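Local coordinates for 3-oxoacyl-[acyl-carrier-protein] synthase 3 (Micrococcus luteus NCTC 2665, PDB 4EWP) that probably catalyses the condensation step that initiates fatty acid synthesis, adding two carbons from malonyl-ACP to an acyl acceptor such as acetyl-CoA, at residues A[22-27]-A[63-68]; A[85-90]-A[109-114]; A[317-320]-A[325-328]. One frame throughout, in Å; residues are numbered along the deposited sequence.

Contact 1 of 3, residues A[22-27]-A[63-68]; sequences YRPANL and PVMAVG
The hydroxyl of Tyr22 is hydrogen-bonded to Glu60 OE2, which anchors the far end of a ring that has Met65 over one face. The residues belong to the N-terminal half of the thiolase fold: Tyr22 ends the edge strand 13-22, and Met65 sits in the first turns of helix 62-76, on a side of the helix that also reaches Arg152 of strand 144-152. Tyr22 has CG anti to its backbone nitrogen (chi1 -174°), and this lays the ring beside the helix backbone. Met65 CA stands over that face, offset toward the rim and 4.2 Å from the ring centroid, a CH-pi contact. The two side chains cross at about a right angle, with Met65 CG 3.6 Å from Tyr22 CD1. The thioether adds a Met-aromatic contact of oblique geometry, SD lying 5.1 Å from the centroid of the Tyr22 ring. One helical turn on, Gly68 leaves room for the ring: its CA is 4.3 Å from Tyr22 CD2, and a CB on it would collide with that carbon. An alanine at Tyr22 is likely to leave Glu60 without its hydroxyl partner and to open a gap beside Met65 CG and CA. Beyond the ring, the bend of Met65 at chi3 (-73°) turns its methyl away from Tyr22, while SD meets Pro24 CG at 4.0 Å.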
ATOM      1  N   TYR A  22      12.587  14.253   8.270  1.00 23.80           N
ATOM      2  CA  TYR A  22      12.363  14.325   9.705  1.00 21.41           C
ATOM      3  C   TYR A  22      13.272  13.294  10.365  1.00 22.57           C
ATOM      4  O   TYR A  22      13.234  12.101  10.031  1.00 20.24           O
ATOM      5  CB  TYR A  22      10.891  14.059  10.068  1.00 19.87           C
ATOM      6  CG  TYR A  22      10.600  14.276  11.541  1.00 23.83           C
ATOM      7  CD1 TYR A  22      10.927  13.308  12.498  1.00 23.70           C
ATOM      8  CD2 TYR A  22      10.011  15.452  11.981  1.00 27.09           C
ATOM      9  CE1 TYR A  22      10.668  13.512  13.854  1.00 27.35           C
ATOM     10  CE2 TYR A  22       9.749  15.664  13.326  1.00 29.89           C
ATOM     11  CZ  TYR A  22      10.079  14.699  14.256  1.00 31.97           C
ATOM     12  OH  TYR A  22       9.806  14.938  15.583  1.00 35.27           O
ATOM     13  N   ARG A  23      14.088  13.768  11.296  1.00 27.30           N
ATOM     14  CA  ARG A  23      15.026  12.934  12.022  1.00 28.51           C
ATOM     15  C   ARG A  23      14.778  13.097  13.507  1.00 29.58           C
ATOM     16  O   ARG A  23      14.946  14.188  14.045  1.00 30.60           O
ATOM     17  CB  ARG A  23      16.464  13.369  11.730  1.00 27.74           C
ATOM     18  CG  ARG A  23      16.927  13.084  10.318  1.00 26.95           C
ATOM     19  CD  ARG A  23      18.402  13.418  10.180  1.00 26.29           C
ATOM     20  NE  ARG A  23      18.818  13.454   8.785  1.00 26.28           N
ATOM     21  CZ  ARG A  23      19.297  12.401   8.126  1.00 31.05           C
ATOM     22  NH1 ARG A  23      19.410  11.224   8.744  1.00 21.51           N
ATOM     23  NH2 ARG A  23      19.672  12.525   6.852  1.00 29.66           N
ATOM     24  N   PRO A  24      14.381  12.007  14.181  1.00 27.24           N
ATOM     25  CA  PRO A  24      14.262  12.031  15.644  1.00 27.12           C
ATOM     26  C   PRO A  24      15.557  12.529  16.287  1.00 28.60           C
ATOM     27  O   PRO A  24      16.637  12.210  15.794  1.00 32.92           O
ATOM     28  CB  PRO A  24      14.017  10.565  15.989  1.00 24.17           C
ATOM     29  CG  PRO A  24      13.292  10.034  14.766  1.00 23.72           C
ATOM     30  CD  PRO A  24      13.960  10.718  13.605  1.00 23.58           C
ATOM     31  N   ALA A  25      15.445  13.296  17.368  1.00 29.30           N
ATOM     32  CA  ALA A  25      16.613  13.870  18.025  1.00 31.50           C
ATOM     33  C   ALA A  25      17.395  12.845  18.833  1.00 37.06           C
ATOM     34  O   ALA A  25      18.553  13.079  19.194  1.00 31.51           O
ATOM     35  CB  ALA A  25      16.209  15.051  18.914  1.00 31.78           C
ATOM     36  N   ASN A  26      16.766  11.716  19.131  1.00 36.04           N
ATOM     37  CA  ASN A  26      17.440  10.686  19.916  1.00 37.62           C
ATOM     38  C   ASN A  26      18.354   9.825  19.045  1.00 40.00           C
ATOM     39  O   ASN A  26      17.894   8.985  18.272  1.00 39.92           O
ATOM     40  CB  ASN A  26      16.430   9.814  20.679  1.00 35.84           C
ATOM     41  CG  ASN A  26      17.080   9.005  21.781  1.00 38.03           C
ATOM     42  OD1 ASN A  26      18.226   9.260  22.144  1.00 43.51           O
ATOM     43  ND2 ASN A  26      16.357   8.023  22.320  1.00 34.92           N
ATOM     44  N   LEU A  27      19.654  10.057  19.161  1.00 40.24           N
ATOM     45  CA  LEU A  27      20.630   9.250  18.453  1.00 38.18           C
ATOM     46  C   LEU A  27      21.198   8.253  19.433  1.00 38.51           C
ATOM     47  O   LEU A  27      22.050   8.599  20.245  1.00 38.82           O
ATOM     48  CB  LEU A  27      21.752  10.123  17.890  1.00 36.06           C
ATOM     49  CG  LEU A  27      21.307  11.183  16.878  1.00 38.35           C
ATOM     50  CD1 LEU A  27      22.528  11.768  16.173  1.00 42.05           C
ATOM     51  CD2 LEU A  27      20.309  10.626  15.854  1.00 31.74           C
ATOM     52  N   PRO A  63       2.647   9.218  11.400  1.00 25.28           N
ATOM     53  CA  PRO A  63       2.039  10.430  10.831  1.00 24.69           C
ATOM     54  C   PRO A  63       2.724  11.732  11.250  1.00 24.85           C
ATOM     55  O   PRO A  63       2.797  12.651  10.437  1.00 21.49           O
ATOM     56  CB  PRO A  63       0.599  10.391  11.369  1.00 25.46           C
ATOM     57  CG  PRO A  63       0.325   8.919  11.572  1.00 28.37           C
ATOM     58  CD  PRO A  63       1.649   8.361  12.073  1.00 27.22           C
ATOM     59  N   VAL A  64       3.186  11.818  12.496  1.00 23.04           N
ATOM     60  CA  VAL A  64       3.914  12.985  12.946  1.00 22.20           C
ATOM     61  C   VAL A  64       5.183  13.199  12.110  1.00 26.52           C
ATOM     62  O   VAL A  64       5.417  14.291  11.581  1.00 26.91           O
ATOM     63  CB  VAL A  64       4.264  12.879  14.436  1.00 24.44           C
ATOM     64  CG1 VAL A  64       5.345  13.894  14.815  1.00 22.75           C
ATOM     65  CG2 VAL A  64       3.014  13.115  15.264  1.00 22.30           C
ATOM     66  N   MET A  65       5.987  12.148  11.983  1.00 23.07           N
ATOM     67  CA  MET A  65       7.238  12.214  11.228  1.00 23.14           C
ATOM     68  C   MET A  65       6.981  12.487   9.738  1.00 26.03           C
ATOM     69  O   MET A  65       7.667  13.313   9.129  1.00 22.38           O
ATOM     70  CB  MET A  65       8.063  10.928  11.420  1.00 19.40           C
ATOM     71  CG  MET A  65       8.495  10.690  12.888  1.00 18.42           C
ATOM     72  SD  MET A  65       9.793   9.449  13.014  1.00 25.08           S
ATOM     73  CE  MET A  65       8.891   7.928  12.688  1.00 19.67           C
ATOM     74  N   ALA A  66       5.984  11.805   9.162  1.00 19.59           N
ATOM     75  CA  ALA A  66       5.670  11.981   7.751  1.00 18.03           C
ATOM     76  C   ALA A  66       5.294  13.428   7.465  1.00 19.20           C
ATOM     77  O   ALA A  66       5.661  13.993   6.435  1.00 19.55           O
ATOM     78  CB  ALA A  66       4.539  11.032   7.327  1.00 19.31           C
ATOM     79  N   VAL A  67       4.558  14.027   8.389  1.00 20.17           N
ATOM     80  CA  VAL A  67       4.060  15.383   8.202  1.00 23.79           C
ATOM     81  C   VAL A  67       5.189  16.414   8.216  1.00 25.31           C
ATOM     82  O   VAL A  67       5.232  17.319   7.376  1.00 25.79           O
ATOM     83  CB  VAL A  67       2.974  15.717   9.260  1.00 18.80           C
ATOM     84  CG1 VAL A  67       2.790  17.233   9.439  1.00 21.08           C
ATOM     85  CG2 VAL A  67       1.682  15.050   8.880  1.00 20.44           C
ATOM     86  N   GLY A  68       6.102  16.273   9.172  1.00 28.76           N
ATOM     87  CA  GLY A  68       7.240  17.172   9.253  1.00 26.79           C
ATOM     88  C   GLY A  68       8.038  17.088   7.961  1.00 25.83           C
ATOM     89  O   GLY A  68       8.378  18.110   7.362  1.00 25.15           O
TER

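Contact 2 of 3, residues A[85-90]-A[109-114]; sequences DAVIVS and IGATPA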
ATOM      1  N   ASP A  85      -1.751  16.695  -5.650  1.00 20.96           N
ATOM      2  CA  ASP A  85      -2.823  15.980  -6.331  1.00 21.57           C
ATOM      3  C   ASP A  85      -2.852  14.527  -5.885  1.00 23.45           C
ATOM      4  O   ASP A  85      -3.756  13.790  -6.275  1.00 21.47           O
ATOM      5  CB  ASP A  85      -2.619  16.005  -7.851  1.00 25.35           C
ATOM      6  CG  ASP A  85      -2.488  17.396  -8.398  1.00 37.54           C
ATOM      7  OD1 ASP A  85      -3.136  18.317  -7.852  1.00 41.91           O
ATOM      8  OD2 ASP A  85      -1.732  17.573  -9.376  1.00 40.22           O
ATOM      9  N   ALA A  86      -1.850  14.112  -5.103  1.00 18.95           N
ATOM     10  CA  ALA A  86      -1.778  12.750  -4.575  1.00 17.89           C
ATOM     11  C   ALA A  86      -0.760  12.650  -3.450  1.00 19.63           C
ATOM     12  O   ALA A  86       0.229  13.388  -3.433  1.00 21.69           O
ATOM     13  CB  ALA A  86      -1.434  11.765  -5.677  1.00 11.49           C
ATOM     14  N   VAL A  87      -1.002  11.734  -2.520  1.00 13.20           N
ATOM     15  CA  VAL A  87      -0.146  11.559  -1.359  1.00 15.98           C
ATOM     16  C   VAL A  87       0.135  10.077  -1.239  1.00 20.53           C
ATOM     17  O   VAL A  87      -0.787   9.293  -1.061  1.00 18.82           O
ATOM     18  CB  VAL A  87      -0.840  12.025  -0.049  1.00 18.04           C
ATOM     19  CG1 VAL A  87       0.005  11.690   1.152  1.00 13.55           C
ATOM     20  CG2 VAL A  87      -1.151  13.521  -0.083  1.00 13.79           C
ATOM     21  N   ILE A  88       1.400   9.686  -1.365  1.00 21.38           N
ATOM     22  CA  ILE A  88       1.773   8.278  -1.268  1.00 20.36           C
ATOM     23  C   ILE A  88       2.675   8.095  -0.065  1.00 22.25           C
ATOM     24  O   ILE A  88       3.731   8.730   0.046  1.00 20.94           O
ATOM     25  CB  ILE A  88       2.520   7.781  -2.526  1.00 17.68           C
ATOM     26  CG1 ILE A  88       1.687   8.025  -3.781  1.00 17.61           C
ATOM     27  CG2 ILE A  88       2.853   6.311  -2.402  1.00 12.05           C
ATOM     28  CD1 ILE A  88       2.378   7.599  -5.064  1.00 15.88           C
ATOM     29  N   VAL A  89       2.255   7.239   0.853  1.00 19.52           N
ATOM     30  CA  VAL A  89       3.046   7.009   2.051  1.00 18.43           C
ATOM     31  C   VAL A  89       3.538   5.572   2.057  1.00 21.67           C
ATOM     32  O   VAL A  89       2.753   4.620   2.056  1.00 18.00           O
ATOM     33  CB  VAL A  89       2.257   7.291   3.333  1.00 16.44           C
ATOM     34  CG1 VAL A  89       3.014   6.734   4.533  1.00 12.90           C
ATOM     35  CG2 VAL A  89       1.970   8.787   3.467  1.00 11.06           C
ATOM     36  N   SER A  90       4.850   5.417   2.043  1.00 23.00           N
ATOM     37  CA  SER A  90       5.423   4.094   2.002  1.00 19.13           C
ATOM     38  C   SER A  90       5.938   3.720   3.382  1.00 18.67           C
ATOM     39  O   SER A  90       6.927   4.270   3.845  1.00 20.88           O
ATOM     40  CB  SER A  90       6.518   4.050   0.954  1.00 18.72           C
ATOM     41  OG  SER A  90       7.274   2.881   1.127  1.00 32.39           O
ATOM     42  N   ILE A 109      -1.539  18.145   6.456  1.00 23.11           N
ATOM     43  CA  ILE A 109      -0.756  19.098   5.675  1.00 24.65           C
ATOM     44  C   ILE A 109      -1.621  19.940   4.761  1.00 27.12           C
ATOM     45  O   ILE A 109      -1.105  20.730   3.981  1.00 25.05           O
ATOM     46  CB  ILE A 109       0.360  18.431   4.839  1.00 26.13           C
ATOM     47  CG1 ILE A 109      -0.236  17.580   3.711  1.00 24.14           C
ATOM     48  CG2 ILE A 109       1.303  17.634   5.742  1.00 25.08           C
ATOM     49  CD1 ILE A 109       0.795  16.775   2.939  1.00 23.51           C
ATOM     50  N   GLY A 110      -2.936  19.775   4.846  1.00 25.87           N
ATOM     51  CA  GLY A 110      -3.821  20.613   4.053  1.00 24.01           C
ATOM     52  C   GLY A 110      -3.980  20.198   2.598  1.00 22.79           C
ATOM     53  O   GLY A 110      -4.353  21.027   1.759  1.00 27.40           O
ATOM     54  N   ALA A 111      -3.723  18.920   2.306  1.00 18.03           N
ATOM     55  CA  ALA A 111      -3.862  18.365   0.950  1.00 17.54           C
ATOM     56  C   ALA A 111      -5.267  17.862   0.587  1.00 21.39           C
ATOM     57  O   ALA A 111      -5.518  17.520  -0.579  1.00 20.38           O
ATOM     58  CB  ALA A 111      -2.860  17.245   0.734  1.00 15.39           C
ATOM     59  N   THR A 112      -6.169  17.783   1.566  1.00 19.65           N
ATOM     60  CA  THR A 112      -7.541  17.388   1.271  1.00 20.26           C
ATOM     61  C   THR A 112      -8.050  18.251   0.121  1.00 23.33           C
ATOM     62  O   THR A 112      -7.840  19.460   0.116  1.00 29.49           O
ATOM     63  CB  THR A 112      -8.451  17.548   2.498  1.00 20.51           C
ATOM     64  OG1 THR A 112      -7.907  16.798   3.582  1.00 18.40           O
ATOM     65  CG2 THR A 112      -9.882  17.029   2.209  1.00 18.30           C
ATOM     66  N   PRO A 113      -8.736  17.635  -0.852  1.00 23.49           N
ATOM     67  CA  PRO A 113      -9.153  16.230  -0.849  1.00 19.30           C
ATOM     68  C   PRO A 113      -8.313  15.304  -1.733  1.00 21.34           C
ATOM     69  O   PRO A 113      -8.861  14.309  -2.236  1.00 24.22           O
ATOM     70  CB  PRO A 113     -10.576  16.317  -1.420  1.00 18.34           C
ATOM     71  CG  PRO A 113     -10.430  17.371  -2.488  1.00 21.81           C
ATOM     72  CD  PRO A 113      -9.396  18.380  -1.944  1.00 25.32           C
ATOM     73  N   ALA A 114      -7.019  15.573  -1.894  1.00 17.54           N
ATOM     74  CA  ALA A 114      -6.166  14.672  -2.682  1.00 15.82           C
ATOM     75  C   ALA A 114      -6.281  13.201  -2.257  1.00 15.77           C
ATOM     76  O   ALA A 114      -6.397  12.894  -1.063  1.00 15.67           O
ATOM     77  CB  ALA A 114      -4.722  15.122  -2.646  1.00 13.24           C
TER
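Val87 points its side chain from strand 86-90 at the loop 109-114, where Ala111 receives it. Its CB makes no close contact with the loop; of the two methyls branching from it, one meets the loop. CG1 is anti to the backbone nitrogen (chi1 174°) and makes no close contact with segment 109-114, leaving CG2 anti to the carbonyl carbon, and CG2 is the branch that reaches across, ending 4.2 Å from Ala111 CB. The Val87 side chain also packs on Ala106 of helix 101-108 and Ala116 of strand 116-120. This is the return half of a beta-alpha-beta crossover: strand 86-90 runs parallel to its neighbour 116-120 in the N-terminal sheet, helix 101-108 joins them, and the loop brings the chain from the helix back to the sheet. Gly110 ends that helix in a Schellman motif, with the positive phi (80°) that glycine adopts readily. The chain then folds through a turn with the geometry of a type VIa beta turn, in which the peptide before Pro113 is cis and Ala114 N donates to Ala111 O at 2.8 Å. The turn directs the methyl of Ala114 at the peptide joining Asp85 and Ala86, where CB rests 3.8 Å from Asp85 C and 3.9 Å from Ala86 N. Asp85 itself turns its carboxylate elsewhere, OD2 accepting the backbone N-H groups of Arg143 and His144. The outer side of the loop belongs to the dimer interface: Pro113 packs on Tyr342 of the second subunit, and Ala114 O is hydrogen-bonded to Ser192 OG of that subunit.

Contact 3 of 3, residues A[317-320]-A[325-328]; sequences HRLL and ELSG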
ATOM      1  N   HIS A 317      18.719  14.137   1.239  1.00 25.25           N
ATOM      2  CA  HIS A 317      18.600  15.393   1.965  1.00 23.16           C
ATOM      3  C   HIS A 317      19.936  15.790   2.592  1.00 27.82           C
ATOM      4  O   HIS A 317      20.351  16.951   2.512  1.00 24.66           O
ATOM      5  CB  HIS A 317      17.514  15.278   3.028  1.00 21.65           C
ATOM      6  CG  HIS A 317      17.254  16.545   3.785  1.00 25.08           C
ATOM      7  ND1 HIS A 317      18.020  16.942   4.862  1.00 26.66           N
ATOM      8  CD2 HIS A 317      16.276  17.479   3.655  1.00 24.94           C
ATOM      9  CE1 HIS A 317      17.546  18.079   5.343  1.00 30.23           C
ATOM     10  NE2 HIS A 317      16.480  18.421   4.635  1.00 27.93           N
ATOM     11  N   ARG A 318      20.616  14.830   3.207  1.00 27.99           N
ATOM     12  CA  ARG A 318      21.903  15.115   3.816  1.00 25.32           C
ATOM     13  C   ARG A 318      22.962  15.426   2.763  1.00 27.71           C
ATOM     14  O   ARG A 318      23.801  16.291   2.968  1.00 28.49           O
ATOM     15  CB  ARG A 318      22.367  13.963   4.704  1.00 28.57           C
ATOM     16  CG  ARG A 318      23.734  14.204   5.341  1.00 27.83           C
ATOM     17  CD  ARG A 318      24.100  13.074   6.279  1.00 31.60           C
ATOM     18  NE  ARG A 318      25.389  13.296   6.933  1.00 37.17           N
ATOM     19  CZ  ARG A 318      25.912  12.488   7.852  1.00 37.69           C
ATOM     20  NH1 ARG A 318      25.254  11.404   8.234  1.00 36.17           N
ATOM     21  NH2 ARG A 318      27.095  12.766   8.386  1.00 39.06           N
ATOM     22  N   LEU A 319      22.920  14.723   1.638  1.00 27.78           N
ATOM     23  CA  LEU A 319      23.873  14.972   0.565  1.00 29.49           C
ATOM     24  C   LEU A 319      23.797  16.419   0.094  1.00 26.75           C
ATOM     25  O   LEU A 319      24.825  17.065  -0.141  1.00 27.62           O
ATOM     26  CB  LEU A 319      23.596  14.033  -0.608  1.00 31.45           C
ATOM     27  CG  LEU A 319      24.790  13.201  -1.057  1.00 39.53           C
ATOM     28  CD1 LEU A 319      25.521  12.661   0.162  1.00 42.58           C
ATOM     29  CD2 LEU A 319      24.360  12.070  -1.974  1.00 40.75           C
ATOM     30  N   LEU A 320      22.573  16.927  -0.045  1.00 24.33           N
ATOM     31  CA  LEU A 320      22.360  18.268  -0.587  1.00 27.00           C
ATOM     32  C   LEU A 320      22.731  19.358   0.403  1.00 33.67           C
ATOM     33  O   LEU A 320      23.240  20.408   0.011  1.00 37.03           O
ATOM     34  CB  LEU A 320      20.922  18.439  -1.053  1.00 28.53           C
ATOM     35  CG  LEU A 320      20.666  17.635  -2.327  1.00 27.12           C
ATOM     36  CD1 LEU A 320      19.179  17.391  -2.577  1.00 24.11           C
ATOM     37  CD2 LEU A 320      21.359  18.292  -3.526  1.00 26.76           C
ATOM     38  N   GLU A 325      25.964  22.087  -4.281  1.00 41.31           N
ATOM     39  CA  GLU A 325      26.244  22.148  -5.714  1.00 45.32           C
ATOM     40  C   GLU A 325      25.783  20.899  -6.488  1.00 44.24           C
ATOM     41  O   GLU A 325      25.810  20.884  -7.724  1.00 42.74           O
ATOM     42  CB  GLU A 325      27.738  22.400  -5.953  1.00 52.82           C
ATOM     43  CG  GLU A 325      28.642  21.220  -5.591  1.00 61.51           C
ATOM     44  CD  GLU A 325      28.929  21.090  -4.091  1.00 66.38           C
ATOM     45  OE1 GLU A 325      28.568  22.007  -3.318  1.00 69.35           O
ATOM     46  OE2 GLU A 325      29.528  20.067  -3.691  1.00 65.31           O
ATOM     47  N   LEU A 326      25.372  19.856  -5.768  1.00 41.52           N
ATOM     48  CA  LEU A 326      24.871  18.640  -6.412  1.00 40.36           C
ATOM     49  C   LEU A 326      23.481  18.855  -7.020  1.00 37.50           C
ATOM     50  O   LEU A 326      23.055  18.101  -7.899  1.00 37.25           O
ATOM     51  CB  LEU A 326      24.829  17.474  -5.422  1.00 42.44           C
ATOM     52  CG  LEU A 326      26.148  16.990  -4.822  1.00 48.83           C
ATOM     53  CD1 LEU A 326      25.869  16.026  -3.679  1.00 49.93           C
ATOM     54  CD2 LEU A 326      27.044  16.346  -5.874  1.00 49.03           C
ATOM     55  N   SER A 327      22.775  19.876  -6.541  1.00 34.88           N
ATOM     56  CA  SER A 327      21.470  20.236  -7.080  1.00 35.95           C
ATOM     57  C   SER A 327      21.562  20.384  -8.590  1.00 36.64           C
ATOM     58  O   SER A 327      22.404  21.113  -9.085  1.00 38.16           O
ATOM     59  CB  SER A 327      20.995  21.544  -6.449  1.00 40.42           C
ATOM     60  OG  SER A 327      20.030  22.195  -7.254  1.00 45.20           O
ATOM     61  N   GLY A 328      20.709  19.678  -9.327  1.00 36.31           N
ATOM     62  CA  GLY A 328      20.775  19.694 -10.783  1.00 33.00           C
ATOM     63  C   GLY A 328      21.621  18.556 -11.343  1.00 35.17           C
ATOM     64  O   GLY A 328      21.661  18.342 -12.559  1.00 35.81           O
TER
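Helix 311-322 and the 3-10 turn that includes Glu325 and Leu326 come together across a four-residue link, their nearest CA atoms being those of Leu320 and Leu326, 6.4 Å apart. The contact is apolar and rests on three leucines. Leu326 points at the helix, and its CD1 methyl enters beside Leu319, 3.8 Å from the carbonyl oxygen Leu319 O and 4.0 Å from Leu319 CG. The helix is the one that follows Asn306, a probable active-site residue, in the C-terminal half of the thiolase fold, and its neighbours place it between the two sheets: Leu319 packs on Ala271 and Ile273 of strand 269-274, whereas Leu320 touches Val19 of strand 13-22. Leu326 in turn packs on Ala270, so it and Leu319 meet over the same strand. Leu320 has CG anti to its carbonyl carbon (chi1 -72°), which carries the branch toward Leu326 and Ser327. Its CD2 methyl settles 4.0 Å from Leu326 CB and 3.7 Å from Ser327 N, touching side chain and backbone together. The same methyl has Ser327 CB at 4.4 Å. Beyond the two segments, Leu320 also packs on Pro350, whose carbonyl oxygen takes a weak hydrogen bond from Ser327 OG.

In the fold
From the N terminus, contact 1 closes the first loop, bringing the end of strand 13-22 against helix 62-76 after the intervening strands and helices. Contact 2 then opens at strand 86-90 and closes after helix 101-108, within the same N-terminal half. Contact 3 closes a much shorter excursion after helix 311-322, before strand 330-337 of the C-terminal half. The three follow one another in series; none encloses or crosses another. Contact 1 nevertheless touches both others: Val67 CG1 meets Ile109 CG2 at 4.0 Å, and Arg23 NH2 lies 3.7 Å from Arg318 CB, linking the two halves. Contacts 2 and 3 stay apart, about 15 Å between nearest atoms.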